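Local coordinates for protein mannan endo-1,4-beta-mannosidase (Cryptopygus antarcticus, PDB 4OOU) that hydrolyses internal beta-1,4-mannosidic linkages in mannans and related polysaccharides, releasing mainly short manno-oligosaccharides, at residues D67-V72 / Q123-I128; E181-L186 / G241-L246; L186-D191 / G209-P214. One frame throughout, in Å; residues are numbered along the deposited sequence.

Overall arrangement
All three contacts belong to one (beta/alpha)8 barrel, but they use different parts of it. Contact 1 is a buried, largely apolar junction between helix 58-74 and the start of strand 126-133, on the other side of the chain's centre from contacts 2 and 3. Contact 2, also buried, joins the loops after strands 179-180 and 238-241 through carboxylate and backbone bonds at the active site. Contact 3 is partly exposed and links two pieces of the long loop before helix 215-232, mainly by backbone. Contacts 2 and 3 share Leu-186 and touch through Gly-184 O to Gly-209 N (2.8 Å); their centres lie about 11 Å apart, whereas those of contacts 1 and 2 are about 26 Å apart.

Contact 1. Residues D67-V72 / Q123-I128; sequences DWINKV and QNVFLI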
loop_
_atom_site.group_PDB
_atom_site.type_symbol
_atom_site.label_atom_id
_atom_site.label_comp_id
_atom_site.label_asym_id
_atom_site.label_seq_id
_atom_site.Cartn_x
_atom_site.Cartn_y
_atom_site.Cartn_z
ATOM N N ASP A 67 18.078 9.260 -2.717
ATOM C CA ASP A 67 18.677 9.733 -1.471
ATOM C C ASP A 67 17.889 9.241 -0.279
ATOM O O ASP A 67 18.443 8.720 0.703
ATOM C CB ASP A 67 18.665 11.248 -1.430
ATOM C CG ASP A 67 19.183 11.768 -0.139
ATOM O OD1 ASP A 67 20.330 11.427 0.159
ATOM O OD2 ASP A 67 18.451 12.467 0.599
ATOM N N TRP A 68 16.578 9.444 -0.380
ATOM C CA TRP A 68 15.619 8.929 0.588
ATOM C C TRP A 68 15.713 7.414 0.744
ATOM O O TRP A 68 15.689 6.894 1.873
ATOM C CB TRP A 68 14.191 9.310 0.199
ATOM C CG TRP A 68 13.945 10.774 0.145
ATOM C CD1 TRP A 68 14.820 11.768 0.444
ATOM C CD2 TRP A 68 12.725 11.412 -0.224
ATOM N NE1 TRP A 68 14.222 13.003 0.258
ATOM C CE2 TRP A 68 12.935 12.805 -0.145
ATOM C CE3 TRP A 68 11.475 10.940 -0.627
ATOM C CZ2 TRP A 68 11.943 13.722 -0.435
ATOM C CZ3 TRP A 68 10.496 11.843 -0.929
ATOM C CH2 TRP A 68 10.726 13.226 -0.826
ATOM N N ILE A 69 15.843 6.680 -0.357
ATOM C CA ILE A 69 16.031 5.242 -0.142
ATOM C C ILE A 69 17.407 5.030 0.613
ATOM O O ILE A 69 17.469 4.265 1.579
ATOM C CB ILE A 69 15.720 4.244 -1.347
ATOM C CG1 ILE A 69 16.960 3.514 -1.729
ATOM C CG2 ILE A 69 14.995 4.745 -2.590
ATOM C CD1 ILE A 69 17.143 2.395 -0.743
ATOM N N ASN A 70 18.463 5.769 0.270
ATOM C CA ASN A 70 19.728 5.702 1.059
ATOM C C ASN A 70 19.536 5.955 2.531
ATOM O O ASN A 70 20.119 5.282 3.394
ATOM C CB ASN A 70 20.795 6.696 0.567
ATOM C CG ASN A 70 21.185 6.496 -0.895
ATOM O OD1 ASN A 70 21.755 7.406 -1.520
ATOM N ND2 ASN A 70 20.889 5.309 -1.460
ATOM N N LYS A 71 18.699 6.942 2.827
ATOM C CA LYS A 71 18.399 7.303 4.228
ATOM C C LYS A 71 17.712 6.148 4.967
ATOM O O LYS A 71 17.910 5.935 6.160
ATOM C CB LYS A 71 17.601 8.625 4.284
ATOM C CG LYS A 71 18.509 9.822 4.062
ATOM C CD LYS A 71 17.792 11.171 4.118
ATOM C CE LYS A 71 18.778 12.339 4.224
ATOM N NZ LYS A 71 19.514 12.566 2.956
ATOM N N VAL A 72 16.950 5.353 4.235
ATOM C CA VAL A 72 16.320 4.177 4.828
ATOM C C VAL A 72 17.369 3.093 5.141
ATOM O O VAL A 72 17.467 2.724 6.298
ATOM C CB VAL A 72 15.105 3.698 3.974
ATOM C CG1 VAL A 72 14.612 2.317 4.375
ATOM C CG2 VAL A 72 13.981 4.722 4.061
ATOM N N GLN A 123 20.392 -1.050 -2.279
ATOM C CA GLN A 123 20.372 -0.574 -0.905
ATOM C C GLN A 123 19.620 -1.513 0.030
ATOM O O GLN A 123 19.387 -1.187 1.201
ATOM C CB GLN A 123 19.695 0.769 -0.881
ATOM C CG GLN A 123 20.324 1.820 -1.780
ATOM C CD GLN A 123 21.778 2.095 -1.397
ATOM O OE1 GLN A 123 22.622 2.318 -2.256
ATOM N NE2 GLN A 123 22.071 2.059 -0.110
ATOM N N ASN A 124 19.263 -2.684 -0.492
ATOM C CA ASN A 124 18.470 -3.633 0.249
ATOM C C ASN A 124 17.207 -3.002 0.841
ATOM O O ASN A 124 16.937 -3.075 2.056
ATOM C CB ASN A 124 19.321 -4.330 1.297
ATOM C CG ASN A 124 20.346 -5.291 0.671
ATOM O OD1 ASN A 124 20.059 -6.037 -0.289
ATOM N ND2 ASN A 124 21.548 -5.261 1.210
ATOM N N VAL A 125 16.445 -2.384 -0.057
ATOM C CA VAL A 125 15.119 -1.870 0.260
ATOM C C VAL A 125 14.019 -2.326 -0.705
ATOM O O VAL A 125 14.130 -2.265 -1.906
ATOM C CB VAL A 125 15.101 -0.339 0.285
ATOM C CG1 VAL A 125 13.683 0.176 0.405
ATOM C CG2 VAL A 125 15.953 0.155 1.424
ATOM N N PHE A 126 12.924 -2.711 -0.103
ATOM C CA PHE A 126 11.755 -3.115 -0.760
ATOM C C PHE A 126 10.861 -1.931 -1.061
ATOM O O PHE A 126 10.699 -0.987 -0.238
ATOM C CB PHE A 126 10.997 -4.046 0.191
ATOM C CG PHE A 126 11.523 -5.454 0.232
ATOM C CD1 PHE A 126 11.463 -6.273 -0.921
ATOM C CD2 PHE A 126 12.012 -5.982 1.417
ATOM C CE1 PHE A 126 11.915 -7.589 -0.870
ATOM C CE2 PHE A 126 12.480 -7.278 1.474
ATOM C CZ PHE A 126 12.434 -8.098 0.326
ATOM N N LEU A 127 10.210 -2.011 -2.215
ATOM C CA LEU A 127 9.243 -1.007 -2.580
ATOM C C LEU A 127 7.833 -1.554 -2.549
ATOM O O LEU A 127 7.587 -2.691 -2.911
ATOM C CB LEU A 127 9.565 -0.471 -3.966
ATOM C CG LEU A 127 10.776 0.443 -4.060
ATOM C CD1 LEU A 127 10.697 1.286 -5.331
ATOM C CD2 LEU A 127 10.885 1.356 -2.841
ATOM N N ILE A 128 6.906 -0.740 -2.090
ATOM C CA ILE A 128 5.507 -1.011 -2.319
ATOM C C ILE A 128 5.054 0.092 -3.250
ATOM O O ILE A 128 5.226 1.282 -2.969
ATOM C CB ILE A 128 4.682 -1.026 -1.035
ATOM C CG1 ILE A 128 5.070 -2.222 -0.161
ATOM C CG2 ILE A 128 3.182 -1.071 -1.370
ATOM C CD1 ILE A 128 4.584 -2.107 1.277
#
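Ile-69 of helix 58-74 and Val-125, just before strand 126-133, run antiparallel alongside one another, the end of Ile-69 packing on the CG2 branch of Val-125. That end is also modelled too near the CB of Gln-123, which leaves the exact place of the Ile-69 CD1 methyl doubtful. One helical turn along, Val-72 meets the same valine branch: its CG1 comes to 3.9 Å from Val-125 CG2, the two side chains crossing at about a right angle. CG1 of Val-72 is anti to the backbone N (chi1 167°), and this turns it to the valine. At the outer margin the bend of Gln-123 at chi2 (-60°) sets its amide next to that of Asn-70. There Asn-70 ND2 comes over the face of the Gln-123 amide, 3.3 Å from Gln-123 CD, with the two amide planes 60° apart, a packing contact without a hydrogen bond; the ND2 group is instead bonded to Tyr-119 OH of helix 109-122. That helix ends in a Schellman motif with Asn-124, at positive phi, as its C-prime residue, and the chain then enters the strand, which pairs in parallel with strand 79-86 of the barrel. No hydrogen bond or salt bridge spans the two segments, so helix and strand entrance are held by van der Waals packing, with aliphatic branches inside and the two amides at the partly exposed margin.

Contact 2. Residues E181-L186 / G241-L246; sequences EPEGTL and GSWSEL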
loop_
_atom_site.group_PDB
_atom_site.type_symbol
_atom_site.label_atom_id
_atom_site.label_comp_id
_atom_site.label_asym_id
_atom_site.label_seq_id
_atom_site.Cartn_x
_atom_site.Cartn_y
_atom_site.Cartn_z
ATOM N N GLU A 181 -6.590 4.136 0.787
ATOM C CA GLU A 181 -7.758 4.696 1.487
ATOM C C GLU A 181 -9.025 4.781 0.596
ATOM O O GLU A 181 -9.547 5.858 0.292
ATOM C CB GLU A 181 -7.399 6.043 2.164
ATOM C CG GLU A 181 -6.170 5.905 3.073
ATOM C CD GLU A 181 -5.996 7.011 4.117
ATOM O OE1 GLU A 181 -6.637 8.106 4.021
ATOM O OE2 GLU A 181 -5.182 6.765 5.056
ATOM N N PRO A 182 -9.506 3.621 0.155
ATOM C CA PRO A 182 -10.700 3.583 -0.679
ATOM C C PRO A 182 -11.889 4.248 -0.008
ATOM O O PRO A 182 -12.827 4.622 -0.688
ATOM C CB PRO A 182 -10.981 2.082 -0.815
ATOM C CG PRO A 182 -9.667 1.414 -0.574
ATOM C CD PRO A 182 -8.944 2.282 0.407
ATOM N N GLU A 183 -11.841 4.367 1.314
ATOM C CA GLU A 183 -12.948 4.913 2.127
ATOM C C GLU A 183 -13.107 6.410 1.963
ATOM O O GLU A 183 -14.145 6.982 2.359
ATOM C CB GLU A 183 -12.751 4.613 3.625
ATOM C CG GLU A 183 -12.642 3.128 3.943
ATOM C CD GLU A 183 -11.255 2.551 3.662
ATOM O OE1 GLU A 183 -10.253 3.300 3.871
ATOM O OE2 GLU A 183 -11.190 1.358 3.246
ATOM N N GLY A 184 -12.083 7.037 1.391
ATOM C CA GLY A 184 -12.096 8.462 1.118
ATOM C C GLY A 184 -13.160 8.879 0.120
ATOM O O GLY A 184 -13.821 9.881 0.305
ATOM N N THR A 185 -13.312 8.080 -0.937
ATOM C CA THR A 185 -14.205 8.401 -2.034
ATOM C C THR A 185 -15.336 7.386 -2.059
ATOM O O THR A 185 -16.055 7.240 -3.044
ATOM C CB THR A 185 -13.423 8.471 -3.368
ATOM O OG1 THR A 185 -12.513 7.361 -3.474
ATOM C CG2 THR A 185 -12.653 9.758 -3.408
ATOM N N LEU A 186 -15.497 6.697 -0.938
ATOM C CA LEU A 186 -16.553 5.711 -0.745
ATOM C C LEU A 186 -17.883 6.437 -0.656
ATOM O O LEU A 186 -17.916 7.526 -0.137
ATOM C CB LEU A 186 -16.288 4.959 0.561
ATOM C CG LEU A 186 -17.071 3.744 1.072
ATOM C CD1 LEU A 186 -17.349 3.881 2.567
ATOM C CD2 LEU A 186 -18.357 3.466 0.315
ATOM N N GLY A 241 -4.661 -0.395 1.265
ATOM C CA GLY A 241 -4.370 0.249 2.549
ATOM C C GLY A 241 -5.574 1.052 3.027
ATOM O O GLY A 241 -5.827 2.157 2.537
ATOM N N SER A 242 -6.340 0.484 3.945
ATOM C CA SER A 242 -7.491 1.206 4.471
ATOM C C SER A 242 -7.097 2.346 5.374
ATOM O O SER A 242 -6.021 2.333 5.999
ATOM C CB SER A 242 -8.446 0.287 5.207
ATOM O OG SER A 242 -9.221 -0.417 4.246
ATOM N N TRP A 243 -7.988 3.326 5.452
ATOM C CA TRP A 243 -7.723 4.516 6.268
ATOM C C TRP A 243 -7.692 4.242 7.757
ATOM O O TRP A 243 -7.097 5.005 8.479
ATOM C CB TRP A 243 -8.688 5.650 5.907
ATOM C CG TRP A 243 -9.656 6.157 6.893
ATOM C CD1 TRP A 243 -9.600 7.373 7.552
ATOM C CD2 TRP A 243 -10.921 5.584 7.224
ATOM N NE1 TRP A 243 -10.749 7.557 8.302
ATOM C CE2 TRP A 243 -11.575 6.482 8.114
ATOM C CE3 TRP A 243 -11.569 4.402 6.865
ATOM C CZ2 TRP A 243 -12.823 6.221 8.653
ATOM C CZ3 TRP A 243 -12.819 4.137 7.418
ATOM C CH2 TRP A 243 -13.430 5.051 8.308
ATOM N N SER A 244 -8.272 3.115 8.182
ATOM C CA SER A 244 -8.517 2.800 9.595
ATOM C C SER A 244 -8.684 1.314 9.758
ATOM O O SER A 244 -9.005 0.622 8.802
ATOM C CB SER A 244 -9.855 3.400 9.994
ATOM O OG SER A 244 -10.025 3.336 11.374
ATOM N N GLU A 245 -8.524 0.839 10.986
ATOM C CA GLU A 245 -8.870 -0.544 11.374
ATOM C C GLU A 245 -10.303 -0.988 10.992
ATOM O O GLU A 245 -10.510 -2.170 10.661
ATOM C CB GLU A 245 -8.653 -0.704 12.886
ATOM C CG GLU A 245 -9.638 0.065 13.782
ATOM C CD GLU A 245 -9.266 1.505 14.097
ATOM O OE1 GLU A 245 -8.203 2.028 13.678
ATOM O OE2 GLU A 245 -10.090 2.141 14.797
ATOM N N LEU A 246 -11.246 -0.018 11.013
ATOM C CA LEU A 246 -12.719 -0.213 10.882
ATOM C C LEU A 246 -13.240 -1.079 9.746
ATOM O O LEU A 246 -14.410 -1.535 9.751
ATOM C CB LEU A 246 -13.401 1.148 10.711
ATOM C CG LEU A 246 -13.812 2.014 11.917
ATOM C CD1 LEU A 246 -13.345 1.538 13.281
ATOM C CD2 LEU A 246 -13.352 3.446 11.702
HETATM O O HOH W 1 -5.878 7.078 7.697
#
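The Trp-243 indole meets the aliphatic part of Glu-183 obliquely, Glu-183 CG lying 3.4 Å from Trp-243 CE3, while Ser-244 CB sits over one ring face, offset toward the rim, and the Trp-208 ring meets the indole at an incline. The Glu-183 carboxylate is turned only 25° from the indole plane, but that of Glu-181 stands at 74° to it, its CD packing on Trp-243 CB (3.5 Å). These loops follow strands 179-180 and 238-241 of a (beta/alpha)8 barrel, the glycoside hydrolase family 5 fold; Trp-243 binds substrate and Glu-181 is the probable proton donor/acceptor. A bend at chi2 (80°) brings the Glu-183 carboxylate round to the Trp-243 N-H, which OE1 takes from above the carboxylate plane at 2.8 Å. OE2 accepts from Ser-242 OG, less surely placed, and is also hydrogen-bonded to Tyr-258 OH. With an alanine for Glu-183 the Trp-243 N-H would probably lose its acceptor and Tyr-258 its partner, leaving the indole less firmly held. Glu-181 OE2 is bonded to His-280 ND1, to a Tris probably from the crystallisation liquor, and to a water that also donates to Trp-243 O. Glu-181 N joins the backbones directly, 2.7 Å from Gly-241 O.

Contact 3. Residues L186-D191 / G209-P214; sequences LQPGSD and GGKKFP
Gln-187 and Phe-213 are tied by a backbone hydrogen bond, Gln-187 N to Phe-213 O, modelled so short that its exact length is doubtful. It belongs to a single beta bridge pairing Leu-186 with Phe-213. Two CA-H...O contacts flank it: Leu-186 CA approaches Phe-213 O, and Lys-211 CA lies 3.4 Å from Leu-186 O. The Phe-213 carbonyl oxygen is further covered by the Leu-186 methyl CD2, also at 3.4 Å.

Around this backbone core the side chains close in. In Gln-187, a substrate-binding residue, CG anti to the backbone N (chi1 -179°) and an extended chain carry the amide along the Pro-214 ring, the two heading in one direction. Its OE1 comes to 3.3 Å from Pro-214 CG, whereas NE2 lies 3.6 Å from Lys-211 O, a near approach rather than a hydrogen bond. The Pro-188 ring crosses the Lys-211 chain at about a right angle, with Pro-188 CD 3.7 Å from Lys-211 CG and nearly as close to CE. Lys-211 is bent at chi2 (145°) as it passes the ring.

The backbone course of 209-214 sets these partners up. Lys-211 is the centre of an inverse gamma turn, and Gly-210 before it has backbone angles at which a side chain would run into the preceding carbonyl oxygen. Lys-212 CB lies over the centre of one face of the Phe-213 ring, 3.7 Å above it, and Phe-146 stacks with the same ring. Backbone bonds also link Thr-185 with Lys-212 and Phe-213, next to the bridge.

Pro-214 takes the N-cap position of helix 215-232 and touches substrate-binding Trp-147; Leu-186 and Phe-213 both rest on Ile-218 of that helix, while Phe-213 and Lys-212 also reach Gln-143 of helix 140-145.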
loop_
_atom_site.group_PDB
_atom_site.type_symbol
_atom_site.label_atom_id
_atom_site.label_comp_id
_atom_site.label_asym_id
_atom_site.label_seq_id
_atom_site.Cartn_x
_atom_site.Cartn_y
_atom_site.Cartn_z
ATOM N N LEU A 186 -15.497 6.697 -0.938
ATOM C CA LEU A 186 -16.553 5.711 -0.745
ATOM C C LEU A 186 -17.883 6.437 -0.656
ATOM O O LEU A 186 -17.916 7.526 -0.137
ATOM C CB LEU A 186 -16.288 4.959 0.561
ATOM C CG LEU A 186 -17.071 3.744 1.072
ATOM C CD1 LEU A 186 -17.349 3.881 2.567
ATOM C CD2 LEU A 186 -18.357 3.466 0.315
ATOM N N GLN A 187 -18.950 5.828 -1.184
ATOM C CA GLN A 187 -20.346 6.304 -1.037
ATOM C C GLN A 187 -21.088 5.372 -0.076
ATOM O O GLN A 187 -21.538 4.290 -0.469
ATOM C CB GLN A 187 -21.053 6.304 -2.406
ATOM C CG GLN A 187 -22.497 6.794 -2.421
ATOM C CD GLN A 187 -23.088 6.717 -3.812
ATOM O OE1 GLN A 187 -23.339 5.645 -4.325
ATOM N NE2 GLN A 187 -23.301 7.853 -4.426
ATOM N N PRO A 188 -21.192 5.764 1.199
ATOM C CA PRO A 188 -21.767 4.811 2.146
ATOM C C PRO A 188 -23.283 4.624 1.973
ATOM O O PRO A 188 -23.956 5.519 1.468
ATOM C CB PRO A 188 -21.419 5.419 3.530
ATOM C CG PRO A 188 -20.424 6.504 3.274
ATOM C CD PRO A 188 -20.679 6.967 1.870
ATOM N N GLY A 189 -23.787 3.474 2.417
ATOM C CA GLY A 189 -25.175 3.089 2.243
ATOM C C GLY A 189 -25.407 1.621 2.578
ATOM O O GLY A 189 -24.467 0.841 2.678
ATOM N N SER A 190 -26.676 1.244 2.736
ATOM C CA SER A 190 -27.050 -0.129 3.091
ATOM C C SER A 190 -27.028 -1.107 1.901
ATOM O O SER A 190 -26.966 -0.673 0.754
ATOM C CB SER A 190 -28.440 -0.082 3.692
ATOM O OG SER A 190 -28.696 1.249 4.081
ATOM N N ASP A 191 -27.079 -2.413 2.196
ATOM C CA ASP A 191 -27.156 -3.491 1.190
ATOM C C ASP A 191 -27.261 -4.821 1.937
ATOM O O ASP A 191 -26.536 -5.032 2.911
ATOM C CB ASP A 191 -25.913 -3.483 0.305
ATOM C CG ASP A 191 -26.003 -4.440 -0.864
ATOM O OD1 ASP A 191 -25.643 -5.634 -0.693
ATOM O OD2 ASP A 191 -26.384 -3.981 -1.970
ATOM N N GLY A 209 -13.429 12.579 0.771
ATOM C CA GLY A 209 -13.013 12.985 -0.558
ATOM C C GLY A 209 -14.175 13.169 -1.509
ATOM O O GLY A 209 -13.992 13.394 -2.688
ATOM N N GLY A 210 -15.381 13.134 -0.985
ATOM C CA GLY A 210 -16.557 13.151 -1.816
ATOM C C GLY A 210 -17.049 11.716 -1.984
ATOM O O GLY A 210 -16.249 10.780 -2.116
ATOM N N LYS A 211 -18.368 11.554 -2.005
ATOM C CA LYS A 211 -18.972 10.247 -1.949
ATOM C C LYS A 211 -19.252 9.743 -3.349
ATOM O O LYS A 211 -20.368 9.858 -3.826
ATOM C CB LYS A 211 -20.239 10.295 -1.080
ATOM C CG LYS A 211 -19.923 10.320 0.425
ATOM C CD LYS A 211 -20.893 11.165 1.262
ATOM C CE LYS A 211 -20.982 10.650 2.698
ATOM N NZ LYS A 211 -22.094 11.202 3.511
ATOM N N LYS A 212 -18.234 9.150 -3.978
ATOM C CA LYS A 212 -18.280 8.782 -5.410
ATOM C C LYS A 212 -18.654 7.336 -5.724
ATOM O O LYS A 212 -19.401 7.079 -6.653
ATOM C CB LYS A 212 -16.916 9.075 -6.074
ATOM C CG LYS A 212 -16.382 10.467 -5.755
ATOM C CD LYS A 212 -15.101 10.776 -6.507
ATOM C CE LYS A 212 -14.494 12.100 -6.036
ATOM N NZ LYS A 212 -15.281 13.291 -6.468
ATOM N N PHE A 213 -18.099 6.396 -4.972
ATOM C CA PHE A 213 -18.192 4.985 -5.309
ATOM C C PHE A 213 -18.879 4.155 -4.212
ATOM O O PHE A 213 -18.530 4.255 -3.035
ATOM C CB PHE A 213 -16.799 4.398 -5.505
ATOM C CG PHE A 213 -15.855 5.275 -6.285
ATOM C CD1 PHE A 213 -16.064 5.514 -7.631
ATOM C CD2 PHE A 213 -14.730 5.822 -5.677
ATOM C CE1 PHE A 213 -15.196 6.302 -8.342
ATOM C CE2 PHE A 213 -13.858 6.613 -6.399
ATOM C CZ PHE A 213 -14.093 6.857 -7.731
ATOM N N PRO A 214 -19.836 3.301 -4.594
ATOM C CA PRO A 214 -20.313 2.329 -3.640
ATOM C C PRO A 214 -19.310 1.179 -3.449
ATOM O O PRO A 214 -18.577 0.786 -4.393
ATOM C CB PRO A 214 -21.606 1.821 -4.279
ATOM C CG PRO A 214 -21.960 2.829 -5.315
ATOM C CD PRO A 214 -20.645 3.300 -5.818
#